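Magnetosome protein MamA (Magnetospirillum gryphiswaldense, PDB 3AS8) is a magnetosome-associated TPR protein whose self-recognition promotes complex assembly, probably through protein-protein contacts. Local coordinates at residues L46-G49 and I50-K54; N171-D174 and E175-A178. All blocks are in the same frame, centred on the assembly; numbering follows the deposited sequence. Where two conformers were deposited one is given.

How the contacts relate
Contacts 1 and 2 are both local, joining side chains three or four residues apart on one helix, in two different settings of a superhelical TPR protein. Contact 1, residues 46-54 of helix 42-54, is buried among neighbouring helices, with its centre about 14 Å from the centre of the chain. Contact 2, residues 171-178 of the final helix 160-183, lies at the surface, about 25 Å from that centre and on the opposite side of it. Their centres are about 35 Å apart and their nearest atoms about 23 Å, so neither touches the other. A sulfate, probably from the crystallisation liquor, accompanies contact 1 alone, at Lys-54.

Contact 1: residues L46-G49 and I50-K54; sequences LHLG and IAYVK. With SO4 (sulfate ion), chain D.
From Leu-46 to Val-53 the chain is regular alpha-helix: four successive i+4 bonds link Ile-50 N, Ala-51 N, Tyr-52 N and Val-53 N to the carbonyls of Leu-46, His-47, Leu-48 and Gly-49, the shortest being Tyr-52 N to Leu-48 O at 2.8 Å. Upon this backbone the side chains one turn apart meet in two pairs. The first is a CH-pi contact. Leu-48 holds CG anti to its backbone N (chi1 177°), which turns the branch toward the following turn and lays CD1 over one face of the Tyr-52 ring, 3.7 Å from the centroid and 17° off the ring normal. The methyl sits somewhat toward the rim, and Leu-48 CG completes the fit against Tyr-52 CE2 at 3.5 Å. Beyond the ring, the phenol oxygen is hydrogen-bonded to Glu-32, while Leu-64 of helix 58-71 packs on both residues of the pair. With the ring cut back to an alanine, Leu-48 CD1 would probably lose the face it rests on, and Glu-32 its hydroxyl partner. In the second pair, Leu-46 and Ile-50 run side by side, CD1 to CD1 at 4.0 Å, and both also touch Val-81 of helix 76-88. Farther along, Lys-54 reaches outward, and its NZ makes a weak hydrogen bond of 3.3 Å to sulfate O3. The contact is thus mainly apolar, Leu-46, Leu-48, Ile-50 and the Tyr-52 ring packing on neighbouring helices of the TPR superhelix, while the tyrosine hydroxyl is held by a carboxylate.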
loop_
_atom_site.group_PDB
_atom_site.type_symbol
_atom_site.label_atom_id
_atom_site.label_comp_id
_atom_site.label_asym_id
_atom_site.label_seq_id
_atom_site.Cartn_x
_atom_site.Cartn_y
_atom_site.Cartn_z
ATOM N N LEU A 46 -0.573 14.494 5.085
ATOM C CA LEU A 46 -0.365 13.445 4.125
ATOM C C LEU A 46 1.035 13.467 3.518
ATOM O O LEU A 46 1.714 12.427 3.466
ATOM C CB LEU A 46 -1.356 13.559 3.032
ATOM C CG LEU A 46 -1.059 12.720 1.775
ATOM C CD1 LEU A 46 -1.023 11.154 2.107
ATOM C CD2 LEU A 46 -2.059 12.968 0.676
ATOM N N HIS A 47 1.463 14.637 3.046
ATOM C CA HIS A 47 2.775 14.750 2.451
ATOM C C HIS A 47 3.936 14.616 3.455
ATOM O O HIS A 47 4.949 13.976 3.163
ATOM C CB HIS A 47 2.778 15.965 1.537
ATOM C CG HIS A 47 1.971 15.731 0.299
ATOM N ND1 HIS A 47 0.644 16.122 0.168
ATOM C CD2 HIS A 47 2.257 15.000 -0.808
ATOM C CE1 HIS A 47 0.189 15.713 -1.009
ATOM N NE2 HIS A 47 1.144 15.041 -1.621
ATOM N N LEU A 48 3.774 15.147 4.666
ATOM C CA LEU A 48 4.805 14.984 5.666
ATOM C C LEU A 48 4.857 13.553 6.198
ATOM O O LEU A 48 5.923 13.056 6.569
ATOM C CB LEU A 48 4.597 15.975 6.825
ATOM C CG LEU A 48 5.537 15.934 8.036
ATOM C CD1 LEU A 48 7.093 16.136 7.686
ATOM C CD2 LEU A 48 5.026 17.095 8.956
ATOM N N GLY A 49 3.694 12.938 6.332
ATOM C CA GLY A 49 3.578 11.496 6.649
ATOM C C GLY A 49 4.370 10.675 5.641
ATOM O O GLY A 49 5.197 9.902 6.041
ATOM N N ILE A 50 4.096 10.859 4.361
ATOM C CA ILE A 50 4.830 10.189 3.244
ATOM C C ILE A 50 6.320 10.423 3.389
ATOM O O ILE A 50 7.111 9.497 3.412
ATOM C CB ILE A 50 4.295 10.670 1.881
ATOM C CG1 ILE A 50 2.926 10.069 1.549
ATOM C CG2 ILE A 50 5.239 10.317 0.620
ATOM C CD1 ILE A 50 2.389 10.567 0.120
ATOM N N ALA A 51 6.695 11.674 3.572
ATOM C CA ALA A 51 8.102 12.077 3.733
ATOM C C ALA A 51 8.783 11.467 4.944
ATOM O O ALA A 51 9.948 11.058 4.840
ATOM C CB ALA A 51 8.228 13.636 3.752
ATOM N N TYR A 52 8.089 11.413 6.089
ATOM C CA TYR A 52 8.622 10.746 7.280
ATOM C C TYR A 52 8.814 9.236 7.083
ATOM O O TYR A 52 9.881 8.728 7.458
ATOM C CB TYR A 52 7.744 10.941 8.521
ATOM C CG TYR A 52 7.919 12.234 9.276
ATOM C CD1 TYR A 52 9.148 12.806 9.455
ATOM C CD2 TYR A 52 6.806 12.850 9.879
ATOM C CE1 TYR A 52 9.318 13.971 10.217
ATOM C CE2 TYR A 52 6.941 14.040 10.618
ATOM C CZ TYR A 52 8.204 14.602 10.782
ATOM O OH TYR A 52 8.342 15.766 11.505
ATOM N N VAL A 53 7.879 8.573 6.394
ATOM C CA VAL A 53 8.083 7.148 6.122
ATOM C C VAL A 53 9.294 6.904 5.186
ATOM O O VAL A 53 10.045 5.951 5.379
ATOM C CB VAL A 53 6.826 6.498 5.521
ATOM C CG1 VAL A 53 7.096 5.017 5.067
ATOM C CG2 VAL A 53 5.678 6.557 6.592
ATOM N N LYS A 54 9.440 7.746 4.190
ATOM C CA LYS A 54 10.494 7.622 3.185
ATOM C C LYS A 54 11.853 7.855 3.826
ATOM O O LYS A 54 12.830 7.263 3.427
ATOM C CB LYS A 54 10.253 8.640 2.012
ATOM C CG LYS A 54 9.155 8.240 0.977
ATOM C CD LYS A 54 9.521 6.962 0.142
ATOM C CE LYS A 54 8.400 6.585 -0.843
ATOM N NZ LYS A 54 8.857 5.433 -1.768
HETATM S S SO4 D . 12.223 6.519 -3.743
HETATM O O1 SO4 D . 13.075 7.628 -4.176
HETATM O O2 SO4 D . 13.002 5.286 -3.906
HETATM O O3 SO4 D . 11.861 6.644 -2.330
HETATM O O4 SO4 D . 10.976 6.496 -4.522
#

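Contact 2: residues N171-D174 and E175-A178; sequences NELD and ERSA
Leu-173 and Arg-176 meet in the C-terminal half of helix 160-183, the long last helix of this TPR superhelix, and with Asp-174 they are among the residues most buried between its two turns. Leu-173 CD2 rests over one face of the guanidinium, nearest Arg-176 NH1 at 3.4 Å and offset toward the rim. The Arg-176 chain gets there by bending at chi2 and again at chi3 (-84°), folding back along the helix. Since two conformers of this arginine were deposited, this packing is that of one conformer and may hold only part of the time. In the same conformer Arg-176 NH2 lies 3.8 Å from Glu-172 CG, whereas Glu-172 OE1 stands 4.4 Å from Arg-176 NH2, well out of the guanidinium plane; charge attraction without a directed bond is the likely reading, and that carboxylate has its salt bridge with Lys-169. Asp-174 takes a wetter route to the next turn. One water donates to Asp-174 OD1 at 2.9 Å and to Ser-177 OG at 3.1 Å, tying the carboxylate to the serine, while OD2 keeps a long, weak ion pair with Arg-148. The backbone itself is joined by i+4 bonds, among them Ser-177 N to Leu-173 O at 2.9 Å. That same Leu-173 O accepts a second bond, 2.8 Å long, from another water, and this water accepts a hydrogen bond from Ser-177 OG.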
loop_
_atom_site.group_PDB
_atom_site.type_symbol
_atom_site.label_atom_id
_atom_site.label_comp_id
_atom_site.label_asym_id
_atom_site.label_seq_id
_atom_site.Cartn_x
_atom_site.Cartn_y
_atom_site.Cartn_z
ATOM N N ASN A 171 5.157 -21.421 -11.976
ATOM C CA ASN A 171 6.476 -21.744 -12.528
ATOM C C ASN A 171 6.498 -21.423 -14.028
ATOM O O ASN A 171 7.494 -20.941 -14.524
ATOM C CB ASN A 171 6.873 -23.244 -12.319
ATOM C CG ASN A 171 7.051 -23.614 -10.861
ATOM O OD1 ASN A 171 7.358 -22.762 -10.033
ATOM N ND2 ASN A 171 6.864 -24.859 -10.540
ATOM N N GLU A 172 5.445 -21.785 -14.755
ATOM C CA GLU A 172 5.344 -21.474 -16.197
ATOM C C GLU A 172 5.442 -19.954 -16.432
ATOM O O GLU A 172 6.220 -19.496 -17.261
ATOM C CB GLU A 172 4.079 -22.100 -16.766
ATOM C CG GLU A 172 3.683 -21.777 -18.187
ATOM C CD GLU A 172 2.431 -22.598 -18.636
ATOM O OE1 GLU A 172 1.370 -22.472 -17.987
ATOM O OE2 GLU A 172 2.532 -23.398 -19.616
ATOM N N LEU A 173 4.695 -19.179 -15.638
ATOM C CA LEU A 173 4.734 -17.733 -15.757
ATOM C C LEU A 173 6.067 -17.063 -15.371
ATOM O O LEU A 173 6.460 -16.063 -16.007
ATOM C CB LEU A 173 3.561 -17.094 -14.962
ATOM C CG LEU A 173 2.156 -17.469 -15.452
ATOM C CD1 LEU A 173 1.052 -16.928 -14.468
ATOM C CD2 LEU A 173 1.923 -16.966 -16.871
ATOM N N ASP A 174 6.719 -17.552 -14.304
ATOM C CA ASP A 174 8.004 -17.004 -13.846
ATOM C C ASP A 174 9.122 -17.224 -14.864
ATOM O O ASP A 174 10.051 -16.399 -14.987
ATOM C CB ASP A 174 8.427 -17.635 -12.506
ATOM C CG ASP A 174 7.703 -17.030 -11.310
ATOM O OD1 ASP A 174 6.935 -16.035 -11.409
ATOM O OD2 ASP A 174 7.899 -17.568 -10.220
ATOM N N GLU A 175 9.040 -18.346 -15.561
ATOM C CA GLU A 175 9.908 -18.616 -16.705
ATOM C C GLU A 175 9.688 -17.594 -17.860
ATOM O O GLU A 175 10.655 -17.008 -18.383
ATOM C CB GLU A 175 9.662 -20.050 -17.178
ATOM C CG GLU A 175 10.479 -20.466 -18.376
ATOM C CD GLU A 175 10.597 -21.981 -18.480
ATOM O OE1 GLU A 175 11.151 -22.605 -17.545
ATOM O OE2 GLU A 175 10.145 -22.545 -19.508
ATOM N N ARG A 176 8.450 -17.387 -18.292
ATOM C CA ARG A 176 8.166 -16.331 -19.270
ATOM C C ARG A 176 8.746 -14.977 -18.785
ATOM O O ARG A 176 9.563 -14.384 -19.474
ATOM C CB ARG A 176 6.655 -16.208 -19.569
ATOM C CG ARG A 176 5.909 -17.544 -19.776
ATOM C CD ARG A 176 4.909 -17.551 -20.928
ATOM N NE ARG A 176 3.578 -17.010 -20.621
ATOM C CZ ARG A 176 2.460 -17.737 -20.476
ATOM N NH1 ARG A 176 1.309 -17.134 -20.216
ATOM N NH2 ARG A 176 2.479 -19.050 -20.583
ATOM N N SER A 177 8.335 -14.522 -17.584
ATOM C CA SER A 177 8.689 -13.180 -17.001
ATOM C C SER A 177 10.179 -12.775 -16.750
ATOM O O SER A 177 10.696 -11.817 -17.365
ATOM C CB SER A 177 7.957 -12.999 -15.656
ATOM O OG SER A 177 6.555 -12.911 -15.877
ATOM N N ALA A 178 10.839 -13.435 -15.786
ATOM C CA ALA A 178 12.255 -13.129 -15.444
ATOM C C ALA A 178 13.225 -13.297 -16.614
ATOM O O ALA A 178 14.299 -12.661 -16.626
ATOM C CB ALA A 178 12.744 -13.974 -14.286
HETATM O O HOH W 1 4.651 -14.125 -16.967
HETATM O O HOH W 2 5.631 -14.115 -13.210
#